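Diphthine synthase (Aeropyrum pernix, PDB 1WDE) probably catalyses the S-adenosyl-L-methionine-dependent trimethylation of the amino group of the modified target histidine of elongation factor 2, forming the diphthine intermediate of diphthamide biosynthesis. Local coordinates at residues Leu10-Trp15 / Asp93-Thr98. Numbering follows the deposited sequence.
Sequences LLLVGW and DPMVAT
Pro94 presses CD and CG of its ring against the backbone of Leu12 to Gly14. Its CD comes within 3.3 Å of Gly14 CA, and the neighbouring CG lies 3.7 Å from Leu12 O. CG also lies 4.2 Å from Leu12 CB. A CB on Gly14 would collide with Pro94 CD, so the close approach depends on the missing side chain. A further apolar touch is methyl to methyl: Leu12 CD1 meets the terminal CE of selenomethionine Met95 at 3.9 Å, the two side chains crossing at about a right angle. A bend at chi2 (-55°) turns the Met95 chain back so that CE reaches the leucine. Strand 9-14 is the first strand of the parallel sheet in a tetrapyrrole-methylase fold, and 93-98 belongs to the loop between strand 85-90 and helix 100-109; Asp93 and Val96 of this loop probably bind S-adenosyl-L-methionine. An alanine in place of Pro94, lacking CG and CD, is likely to open a gap beside Gly14 CA and Leu12 O. No hydrogen bond joins the segments; polar bonds shape the loop instead. Asp93 OD2 accepts from Met95 N (2.7 Å, 155°) on its anti side, an Asx turn within the type I turn closed by Val96 N to Asp93 O. Asp93 OD1 takes bonds from Tyr116 OH and Gly119 N, holding both carboxylate oxygens. Thr98 OG1 donates to Pro94 O at 2.6 Å.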
# COMPACT_ATOMS: atom_id res chain seq x y z
N LEU A 10 6.22 -17.95 16.53
CA LEU A 10 5.58 -17.46 15.32
C LEU A 10 6.55 -16.63 14.49
O LEU A 10 7.23 -15.74 15.00
CB LEU A 10 4.35 -16.63 15.68
CG LEU A 10 3.67 -15.86 14.55
CD1 LEU A 10 3.07 -16.82 13.55
CD2 LEU A 10 2.60 -14.95 15.13
N LEU A 11 6.61 -16.92 13.19
CA LEU A 11 7.47 -16.19 12.29
C LEU A 11 6.61 -15.44 11.29
O LEU A 11 5.91 -16.08 10.49
CB LEU A 11 8.40 -17.14 11.54
CG LEU A 11 9.25 -18.11 12.36
CD1 LEU A 11 10.22 -18.87 11.43
CD2 LEU A 11 10.02 -17.34 13.42
N LEU A 12 6.62 -14.11 11.35
CA LEU A 12 5.86 -13.29 10.41
C LEU A 12 6.89 -12.91 9.36
O LEU A 12 7.71 -12.02 9.58
CB LEU A 12 5.29 -12.03 11.08
CG LEU A 12 4.03 -12.20 11.91
CD1 LEU A 12 3.44 -10.83 12.18
CD2 LEU A 12 3.02 -13.05 11.17
N VAL A 13 6.83 -13.58 8.22
CA VAL A 13 7.81 -13.39 7.17
C VAL A 13 7.39 -12.63 5.90
O VAL A 13 6.42 -13.01 5.23
CB VAL A 13 8.33 -14.79 6.73
CG1 VAL A 13 9.56 -14.66 5.86
CG2 VAL A 13 8.62 -15.64 7.98
N GLY A 14 8.13 -11.58 5.57
CA GLY A 14 7.84 -10.83 4.35
C GLY A 14 8.60 -11.55 3.23
O GLY A 14 9.80 -11.80 3.34
N TRP A 15 7.90 -11.89 2.16
CA TRP A 15 8.50 -12.61 1.05
C TRP A 15 8.93 -11.74 -0.15
O TRP A 15 9.52 -12.24 -1.10
CB TRP A 15 7.50 -13.66 0.56
CG TRP A 15 8.13 -14.89 -0.03
CD1 TRP A 15 8.04 -15.33 -1.31
CD2 TRP A 15 8.92 -15.87 0.67
NE1 TRP A 15 8.72 -16.52 -1.46
CE2 TRP A 15 9.27 -16.87 -0.26
CE3 TRP A 15 9.36 -15.99 2.00
CZ2 TRP A 15 10.05 -17.98 0.09
CZ3 TRP A 15 10.14 -17.10 2.35
CH2 TRP A 15 10.47 -18.08 1.39
N ASP A 93 5.91 -7.04 2.82
CA ASP A 93 6.33 -7.05 4.23
C ASP A 93 5.09 -7.19 5.08
O ASP A 93 4.11 -6.47 4.88
CB ASP A 93 7.03 -5.73 4.59
CG ASP A 93 7.53 -5.72 6.02
OD1 ASP A 93 8.74 -5.93 6.24
OD2 ASP A 93 6.72 -5.50 6.93
N PRO A 94 5.11 -8.09 6.07
CA PRO A 94 3.93 -8.29 6.93
C PRO A 94 3.45 -7.09 7.74
O PRO A 94 2.29 -7.05 8.15
CB PRO A 94 4.35 -9.46 7.81
CG PRO A 94 5.84 -9.28 7.94
CD PRO A 94 6.26 -8.90 6.54
N MSE A 95 4.31 -6.10 7.96
CA MSE A 95 3.91 -4.94 8.76
C MSE A 95 3.46 -3.76 7.90
O MSE A 95 3.04 -2.71 8.42
CB MSE A 95 5.07 -4.52 9.66
CG MSE A 95 5.57 -5.63 10.58
SE MSE A 95 4.09 -6.33 11.65
CE MSE A 95 5.10 -7.36 12.98
N VAL A 96 3.52 -3.92 6.59
CA VAL A 96 3.12 -2.84 5.70
C VAL A 96 1.78 -3.05 5.05
O VAL A 96 1.64 -3.88 4.15
CB VAL A 96 4.19 -2.61 4.59
CG1 VAL A 96 3.70 -1.53 3.60
CG2 VAL A 96 5.50 -2.17 5.23
N ALA A 97 0.78 -2.30 5.50
CA ALA A 97 -0.54 -2.36 4.91
C ALA A 97 -1.28 -3.69 5.05
O ALA A 97 -1.85 -4.19 4.09
CB ALA A 97 -0.45 -1.98 3.43
N THR A 98 -1.25 -4.25 6.25
CA THR A 98 -1.97 -5.49 6.57
C THR A 98 -2.24 -5.36 8.05
O THR A 98 -1.69 -4.47 8.70
CB THR A 98 -1.11 -6.75 6.36
OG1 THR A 98 -0.22 -6.91 7.47
CG2 THR A 98 -0.30 -6.65 5.07